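PDB 3QW3: orotidine-5-phosphate decarboxylase/orotate phosphoribosyltransferase, putative (Ompdcase-oprtase, putative) from Leishmania infantum, which probably catalyses, through this decarboxylase domain of a bifunctional UMP synthase, the conversion of orotidine 5'-phosphate to UMP and carbon dioxide, the last step of de novo UMP synthesis. Local coordinates for residues Arg161-Trp166 against Ala189-Leu194; Tyr153-Val158 against Pro181-Arg186. One frame throughout, in Å; residues are numbered along the deposited sequence.

Contact 1: Arg161-Trp166 against Ala189-Leu194; sequences RAEGPW and ARAPTL. With SO4 (sulfate ion), chain F.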
ATOM      1  N   ARG A 161      15.619   8.413  -8.389  1.00 21.05           N
ATOM      2  CA  ARG A 161      14.847   9.314  -7.542  1.00 21.32           C
ATOM      3  C   ARG A 161      15.171   9.099  -6.072  1.00 20.71           C
ATOM      4  O   ARG A 161      15.354  10.055  -5.322  1.00 20.30           O
ATOM      5  CB  ARG A 161      13.353   9.099  -7.770  1.00 22.12           C
ATOM      6  CG  ARG A 161      12.739  10.071  -8.739  1.00 24.70           C
ATOM      7  CD  ARG A 161      11.476   9.497  -9.344  1.00 28.30           C
ATOM      8  NE  ARG A 161      10.936  10.376 -10.378  1.00 30.68           N
ATOM      9  CZ  ARG A 161      11.353  10.412 -11.641  1.00 31.14           C
ATOM     10  NH1 ARG A 161      12.332   9.620 -12.061  1.00 32.87           N
ATOM     11  NH2 ARG A 161      10.783  11.254 -12.488  1.00 32.65           N
ATOM     12  N   ALA A 162      15.238   7.830  -5.675  1.00 20.15           N
ATOM     13  CA  ALA A 162      15.466   7.466  -4.289  1.00 19.88           C
ATOM     14  C   ALA A 162      16.845   7.904  -3.803  1.00 19.80           C
ATOM     15  O   ALA A 162      16.959   8.473  -2.724  1.00 19.61           O
ATOM     16  CB  ALA A 162      15.270   5.967  -4.097  1.00 19.47           C
ATOM     17  N   GLU A 163      17.879   7.640  -4.604  1.00 20.17           N
ATOM     18  CA  GLU A 163      19.250   8.053  -4.276  1.00 20.58           C
ATOM     19  C   GLU A 163      19.395   9.574  -4.347  1.00 21.03           C
ATOM     20  O   GLU A 163      20.154  10.168  -3.577  1.00 21.01           O
ATOM     21  CB  GLU A 163      20.252   7.372  -5.224  1.00 20.68           C
ATOM     22  CG  GLU A 163      21.735   7.735  -5.011  1.00 21.63           C
ATOM     23  CD  GLU A 163      22.402   7.005  -3.847  1.00 23.17           C
ATOM     24  OE1 GLU A 163      22.145   5.803  -3.632  1.00 22.77           O
ATOM     25  OE2 GLU A 163      23.216   7.640  -3.146  1.00 25.47           O
ATOM     26  N   GLY A 164      18.648  10.189  -5.264  1.00 21.28           N
ATOM     27  CA  GLY A 164      18.710  11.628  -5.508  1.00 21.73           C
ATOM     28  C   GLY A 164      17.722  12.439  -4.681  1.00 21.95           C
ATOM     29  O   GLY A 164      17.879  12.550  -3.472  1.00 22.03           O
ATOM     30  N   PRO A 165      16.690  13.006  -5.333  1.00 22.47           N
ATOM     31  CA  PRO A 165      15.771  13.956  -4.686  1.00 22.74           C
ATOM     32  C   PRO A 165      15.075  13.458  -3.418  1.00 22.96           C
ATOM     33  O   PRO A 165      14.866  14.243  -2.497  1.00 23.58           O
ATOM     34  CB  PRO A 165      14.741  14.275  -5.784  1.00 22.87           C
ATOM     35  CG  PRO A 165      15.024  13.346  -6.906  1.00 22.70           C
ATOM     36  CD  PRO A 165      16.421  12.870  -6.774  1.00 22.61           C
ATOM     37  N   TRP A 166      14.725  12.175  -3.359  1.00 22.95           N
ATOM     38  CA  TRP A 166      13.971  11.652  -2.214  1.00 22.99           C
ATOM     39  C   TRP A 166      14.759  11.579  -0.900  1.00 22.83           C
ATOM     40  O   TRP A 166      14.176  11.677   0.182  1.00 23.01           O
ATOM     41  CB  TRP A 166      13.351  10.284  -2.537  1.00 23.00           C
ATOM     42  CG  TRP A 166      12.273  10.313  -3.603  1.00 23.68           C
ATOM     43  CD1 TRP A 166      11.661  11.416  -4.126  1.00 24.53           C
ATOM     44  CD2 TRP A 166      11.659   9.179  -4.235  1.00 23.71           C
ATOM     45  NE1 TRP A 166      10.723  11.041  -5.063  1.00 25.15           N
ATOM     46  CE2 TRP A 166      10.702   9.675  -5.146  1.00 24.50           C
ATOM     47  CE3 TRP A 166      11.836   7.792  -4.126  1.00 24.87           C
ATOM     48  CZ2 TRP A 166       9.920   8.831  -5.948  1.00 25.19           C
ATOM     49  CZ3 TRP A 166      11.060   6.955  -4.923  1.00 24.76           C
ATOM     50  CH2 TRP A 166      10.113   7.479  -5.821  1.00 24.98           C
ATOM     51  N   ALA A 189      24.003   0.478  -9.379  1.00 21.92           N
ATOM     52  CA  ALA A 189      24.650   1.474 -10.235  1.00 22.67           C
ATOM     53  C   ALA A 189      23.937   2.828 -10.176  1.00 23.01           C
ATOM     54  O   ALA A 189      24.589   3.874 -10.207  1.00 23.15           O
ATOM     55  CB  ALA A 189      24.733   0.979 -11.665  1.00 22.81           C
ATOM     56  N   ARG A 190      22.606   2.799 -10.088  1.00 23.06           N
ATOM     57  CA  ARG A 190      21.795   4.024  -9.999  1.00 23.30           C
ATOM     58  C   ARG A 190      21.760   4.588  -8.585  1.00 22.98           C
ATOM     59  O   ARG A 190      21.607   5.798  -8.394  1.00 23.16           O
ATOM     60  CB  ARG A 190      20.359   3.770 -10.476  1.00 23.45           C
ATOM     61  CG  ARG A 190      20.237   3.294 -11.913  1.00 25.85           C
ATOM     62  CD  ARG A 190      20.721   4.346 -12.908  1.00 29.10           C
ATOM     63  NE  ARG A 190      20.671   3.848 -14.282  1.00 32.13           N
ATOM     64  CZ  ARG A 190      20.751   4.611 -15.371  1.00 33.32           C
ATOM     65  NH1 ARG A 190      20.873   5.929 -15.265  1.00 34.73           N
ATOM     66  NH2 ARG A 190      20.698   4.054 -16.576  1.00 33.47           N
ATOM     67  N   ALA A 191      21.898   3.702  -7.601  1.00 22.38           N
ATOM     68  CA  ALA A 191      21.817   4.070  -6.196  1.00 21.95           C
ATOM     69  C   ALA A 191      22.986   3.459  -5.427  1.00 21.95           C
ATOM     70  O   ALA A 191      22.835   2.418  -4.794  1.00 21.54           O
ATOM     71  CB  ALA A 191      20.477   3.621  -5.596  1.00 21.84           C
ATOM     72  N   PRO A 192      24.158   4.115  -5.477  1.00 22.02           N
ATOM     73  CA  PRO A 192      25.376   3.557  -4.878  1.00 22.06           C
ATOM     74  C   PRO A 192      25.416   3.497  -3.345  1.00 21.85           C
ATOM     75  O   PRO A 192      26.195   2.714  -2.790  1.00 22.24           O
ATOM     76  CB  PRO A 192      26.482   4.491  -5.407  1.00 22.24           C
ATOM     77  CG  PRO A 192      25.888   5.161  -6.604  1.00 22.50           C
ATOM     78  CD  PRO A 192      24.448   5.349  -6.233  1.00 22.31           C
ATOM     79  N   THR A 193      24.610   4.304  -2.659  1.00 21.11           N
ATOM     80  CA  THR A 193      24.713   4.387  -1.194  1.00 20.56           C
ATOM     81  C   THR A 193      23.532   3.806  -0.408  1.00 19.83           C
ATOM     82  O   THR A 193      23.653   3.551   0.793  1.00 19.93           O
ATOM     83  CB  THR A 193      24.973   5.835  -0.690  1.00 20.95           C
ATOM     84  OG1 THR A 193      23.798   6.636  -0.872  1.00 21.84           O
ATOM     85  CG2 THR A 193      26.153   6.470  -1.409  1.00 21.12           C
ATOM     86  N   LEU A 194      22.389   3.609  -1.063  1.00 18.87           N
ATOM     87  CA  LEU A 194      21.187   3.217  -0.327  1.00 18.04           C
ATOM     88  C   LEU A 194      21.232   1.777   0.162  1.00 17.55           C
ATOM     89  O   LEU A 194      21.786   0.916  -0.502  1.00 17.78           O
ATOM     90  CB  LEU A 194      19.931   3.421  -1.177  1.00 17.73           C
ATOM     91  CG  LEU A 194      19.693   4.824  -1.736  1.00 17.72           C
ATOM     92  CD1 LEU A 194      18.309   4.878  -2.347  1.00 16.69           C
ATOM     93  CD2 LEU A 194      19.856   5.905  -0.669  1.00 18.83           C
TER
HETATM   94  S   SO4 F 259      13.301  11.610 -15.348  1.00 59.56           S
HETATM   95  O1  SO4 F 259      12.656  12.652 -16.142  1.00 59.89           O
HETATM   96  O2  SO4 F 259      14.400  12.189 -14.577  1.00 59.94           O
HETATM   97  O3  SO4 F 259      12.328  11.036 -14.433  1.00 60.03           O
HETATM   98  O4  SO4 F 259      13.802  10.560 -16.231  1.00 59.63           O

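Contact 2: Tyr153-Val158 against Pro181-Arg186; sequences YLYEAV and PVALAR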
ATOM      1  N   TYR A 153      14.999   1.146 -17.448  1.00 27.50           N
ATOM      2  CA  TYR A 153      13.759   0.567 -16.947  1.00 25.92           C
ATOM      3  C   TYR A 153      13.125   1.483 -15.906  1.00 24.31           C
ATOM      4  O   TYR A 153      13.819   2.282 -15.270  1.00 23.53           O
ATOM      5  CB  TYR A 153      14.031  -0.804 -16.329  1.00 26.45           C
ATOM      6  CG  TYR A 153      14.559  -1.828 -17.305  1.00 28.10           C
ATOM      7  CD1 TYR A 153      13.721  -2.398 -18.262  1.00 29.66           C
ATOM      8  CD2 TYR A 153      15.894  -2.228 -17.272  1.00 29.49           C
ATOM      9  CE1 TYR A 153      14.197  -3.341 -19.163  1.00 31.33           C
ATOM     10  CE2 TYR A 153      16.385  -3.173 -18.173  1.00 30.97           C
ATOM     11  CZ  TYR A 153      15.528  -3.725 -19.112  1.00 31.79           C
ATOM     12  OH  TYR A 153      15.995  -4.661 -20.008  1.00 33.28           O
ATOM     13  N   LEU A 154      11.809   1.367 -15.730  1.00 22.57           N
ATOM     14  CA  LEU A 154      11.113   2.143 -14.699  1.00 21.29           C
ATOM     15  C   LEU A 154      11.765   1.964 -13.327  1.00 20.78           C
ATOM     16  O   LEU A 154      11.888   2.925 -12.563  1.00 19.98           O
ATOM     17  CB  LEU A 154       9.616   1.794 -14.627  1.00 21.19           C
ATOM     18  CG  LEU A 154       8.812   2.498 -13.515  1.00 21.20           C
ATOM     19  CD1 LEU A 154       8.711   4.002 -13.766  1.00 21.58           C
ATOM     20  CD2 LEU A 154       7.421   1.900 -13.318  1.00 21.46           C
ATOM     21  N   TYR A 155      12.195   0.743 -13.015  1.00 20.21           N
ATOM     22  CA  TYR A 155      12.803   0.501 -11.703  1.00 20.08           C
ATOM     23  C   TYR A 155      14.116   1.257 -11.505  1.00 19.93           C
ATOM     24  O   TYR A 155      14.435   1.673 -10.393  1.00 19.65           O
ATOM     25  CB  TYR A 155      12.933  -0.997 -11.383  1.00 20.24           C
ATOM     26  CG  TYR A 155      13.944  -1.786 -12.193  1.00 20.63           C
ATOM     27  CD1 TYR A 155      13.534  -2.594 -13.247  1.00 21.11           C
ATOM     28  CD2 TYR A 155      15.302  -1.766 -11.867  1.00 21.67           C
ATOM     29  CE1 TYR A 155      14.448  -3.345 -13.977  1.00 21.93           C
ATOM     30  CE2 TYR A 155      16.227  -2.509 -12.591  1.00 22.02           C
ATOM     31  CZ  TYR A 155      15.789  -3.296 -13.647  1.00 22.65           C
ATOM     32  OH  TYR A 155      16.685  -4.043 -14.375  1.00 24.80           O
ATOM     33  N   GLU A 156      14.856   1.463 -12.593  1.00 20.03           N
ATOM     34  CA  GLU A 156      16.061   2.288 -12.547  1.00 20.10           C
ATOM     35  C   GLU A 156      15.719   3.756 -12.302  1.00 19.73           C
ATOM     36  O   GLU A 156      16.438   4.453 -11.579  1.00 19.67           O
ATOM     37  CB  GLU A 156      16.875   2.133 -13.833  1.00 20.33           C
ATOM     38  CG  GLU A 156      17.524   0.766 -13.995  1.00 22.30           C
ATOM     39  CD  GLU A 156      18.314   0.652 -15.290  1.00 25.07           C
ATOM     40  OE1 GLU A 156      19.560   0.734 -15.233  1.00 26.18           O
ATOM     41  OE2 GLU A 156      17.687   0.496 -16.361  1.00 26.71           O
ATOM     42  N   ALA A 157      14.618   4.225 -12.895  1.00 19.10           N
ATOM     43  CA  ALA A 157      14.138   5.590 -12.645  1.00 18.72           C
ATOM     44  C   ALA A 157      13.735   5.806 -11.178  1.00 18.32           C
ATOM     45  O   ALA A 157      13.972   6.872 -10.605  1.00 18.29           O
ATOM     46  CB  ALA A 157      12.980   5.940 -13.582  1.00 18.84           C
ATOM     47  N   VAL A 158      13.128   4.785 -10.579  1.00 17.77           N
ATOM     48  CA  VAL A 158      12.763   4.818  -9.168  1.00 17.54           C
ATOM     49  C   VAL A 158      14.027   4.873  -8.297  1.00 17.37           C
ATOM     50  O   VAL A 158      14.114   5.677  -7.366  1.00 17.00           O
ATOM     51  CB  VAL A 158      11.872   3.606  -8.797  1.00 17.52           C
ATOM     52  CG1 VAL A 158      11.684   3.499  -7.282  1.00 17.54           C
ATOM     53  CG2 VAL A 158      10.523   3.713  -9.503  1.00 17.87           C
ATOM     54  N   PRO A 181      20.055 -10.948 -10.295  1.00 30.31           N
ATOM     55  CA  PRO A 181      21.253 -10.203  -9.928  1.00 29.61           C
ATOM     56  C   PRO A 181      21.630  -9.133 -10.951  1.00 28.84           C
ATOM     57  O   PRO A 181      22.280  -8.157 -10.591  1.00 28.59           O
ATOM     58  CB  PRO A 181      22.335 -11.285  -9.868  1.00 29.75           C
ATOM     59  CG  PRO A 181      21.855 -12.351 -10.788  1.00 30.10           C
ATOM     60  CD  PRO A 181      20.363 -12.343 -10.668  1.00 30.42           C
ATOM     61  N   VAL A 182      21.232  -9.319 -12.211  1.00 28.10           N
ATOM     62  CA  VAL A 182      21.496  -8.314 -13.245  1.00 27.51           C
ATOM     63  C   VAL A 182      20.714  -7.030 -12.941  1.00 26.84           C
ATOM     64  O   VAL A 182      21.260  -5.929 -13.037  1.00 26.44           O
ATOM     65  CB  VAL A 182      21.201  -8.842 -14.681  1.00 27.74           C
ATOM     66  CG1 VAL A 182      21.347  -7.727 -15.715  1.00 28.08           C
ATOM     67  CG2 VAL A 182      22.140  -9.999 -15.030  1.00 28.54           C
ATOM     68  N   ALA A 183      19.450  -7.182 -12.547  1.00 26.32           N
ATOM     69  CA  ALA A 183      18.625  -6.042 -12.144  1.00 25.52           C
ATOM     70  C   ALA A 183      19.146  -5.425 -10.848  1.00 25.02           C
ATOM     71  O   ALA A 183      19.215  -4.206 -10.713  1.00 24.75           O
ATOM     72  CB  ALA A 183      17.164  -6.454 -11.997  1.00 25.76           C
ATOM     73  N   LEU A 184      19.534  -6.279  -9.905  1.00 24.53           N
ATOM     74  CA  LEU A 184      20.090  -5.825  -8.638  1.00 23.94           C
ATOM     75  C   LEU A 184      21.334  -4.953  -8.874  1.00 23.49           C
ATOM     76  O   LEU A 184      21.498  -3.916  -8.235  1.00 23.06           O
ATOM     77  CB  LEU A 184      20.434  -7.032  -7.758  1.00 24.12           C
ATOM     78  CG  LEU A 184      19.966  -7.107  -6.302  1.00 25.23           C
ATOM     79  CD1 LEU A 184      20.505  -8.382  -5.658  1.00 25.09           C
ATOM     80  CD2 LEU A 184      20.391  -5.900  -5.508  1.00 25.08           C
ATOM     81  N   ALA A 185      22.197  -5.368  -9.804  1.00 23.20           N
ATOM     82  CA  ALA A 185      23.391  -4.594 -10.148  1.00 22.83           C
ATOM     83  C   ALA A 185      23.047  -3.259 -10.814  1.00 22.62           C
ATOM     84  O   ALA A 185      23.719  -2.255 -10.573  1.00 22.38           O
ATOM     85  CB  ALA A 185      24.325  -5.407 -11.036  1.00 22.85           C
ATOM     86  N   ARG A 186      22.004  -3.252 -11.644  1.00 22.49           N
ATOM     87  CA  ARG A 186      21.533  -2.010 -12.264  1.00 22.64           C
ATOM     88  C   ARG A 186      21.089  -1.017 -11.195  1.00 22.12           C
ATOM     89  O   ARG A 186      21.409   0.169 -11.264  1.00 21.86           O
ATOM     90  CB  ARG A 186      20.390  -2.270 -13.250  1.00 23.04           C
ATOM     91  CG  ARG A 186      20.822  -2.925 -14.551  1.00 25.03           C
ATOM     92  CD  ARG A 186      19.781  -2.717 -15.636  1.00 28.24           C
ATOM     93  NE  ARG A 186      20.148  -3.416 -16.865  1.00 31.55           N
ATOM     94  CZ  ARG A 186      19.767  -4.652 -17.179  1.00 33.34           C
ATOM     95  NH1 ARG A 186      18.985  -5.352 -16.363  1.00 34.44           N
ATOM     96  NH2 ARG A 186      20.166  -5.190 -18.323  1.00 34.78           N
TER
HETATM   97  O   HOH W   1      21.852   1.015 -14.012  1.00 36.02           O

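Contact 1: Arg161-Trp166 against Ala189-Leu194
The C-terminal ends of two neighbouring outer helices of a TIM barrel meet where Glu163, in the last turn of helix 154-163, reaches into the turn that follows helix 181-190. CG stands anti to the backbone N (chi1 179°) and the chain then bends at chi2, which lays the carboxylate against Ala191-Thr193. Both oxygens are used on their syn sides: Glu163 OE1 takes the backbone N-H of Thr193 at 3.0 Å, with an N-H...O angle of 161°, while Glu163 OE2 lies 2.6 Å from Thr193 OG1, the hydroxyl donating. The amide approaches well out of the carboxylate plane and the hydroxyl nearer to it, so one residue grips both oxygens and limits rotation of the group. A weak bond from Leu194 N to Glu163 OE1 (3.4 Å) adds a third donor. The side chains of Glu163 and Thr193 cross at about a right angle, and the CD atom of Pro192 sits 3.5 Å from Glu163 OE1.

In the (beta/alpha)8 fold this turn carries the chain from helix 181-190 back to strand 196-198. Next to the carboxylate, Leu194 CD1 packs on Ala162 CB at 3.7 Å, and both side chains also rest on Leu174 of strand 172-176. Within 161-166, Arg161 CB lies over the centre of the Trp166 ring, whose NE1 bonds Asp143 of the second subunit. Arg161 NH1 bonds O3 of a sulfate, probably from the crystallisation liquor, at the guanidinium edge; Arg152 also hydrogen-bonds the ion.

Contact 2: Tyr153-Val158 against Pro181-Arg186
Helix segments 154-158 and 181-186 run in the same general direction, with a signed crossing angle of -35°, and their axes approach to 10.5 Å. Such a pair is expected of successive outer helices in a (beta/alpha)8 barrel, here linked through strand 172-176. Arg186 bridges the gap, its chain extended from CG to NE. Tyr153, at the N-cap position, brings its CE2 edge over the centre of one guanidinium face, 3.8 Å from Arg186 CZ, with the two planes 68° apart. Tyr155 sits in the first turn of the helix; with CG between the backbone N and the carbonyl carbon, its ring is turned toward helix 181-186, and Tyr155 OH accepts a weak bond from Arg186 NH1 at 3.3 Å. Tyr155 OH also lies 3.4 Å from Ala183 CB. The Tyr155 ring also touches strand 129-135 and Tyr113 of the second subunit. Glu156 crosses the aliphatic part of Arg186 at a slant, Glu156 OE1 to Arg186 CD 3.5 Å, without forming a salt bridge to it. On its anti side, Glu156 OE2 accepts the N-H of Tyr153 at 3.0 Å in a nearly straight bond (170°), tying down the helix start. One water donates to both Glu156 OE1, at 2.6 Å, and Arg186 O, at 2.9 Å.

How the contacts relate
From the N terminus, the chain enters helix 154-163 through contact 2 and leaves it through contact 1, runs along strand 172-176, and then meets the same two contacts in the same order along helix 181-190. The segments therefore alternate, and the two loops cross, each closing over 22 intervening residues. Contact 2 joins the N-terminal parts of the two helices and contact 1 their C-terminal ends, with centres about 11 Å apart. Arg190 of contact 1 connects them: its NE pairs weakly with Glu156 of contact 2, and its NH1 forms a salt bridge with Glu160. Both contacts also reach the second subunit.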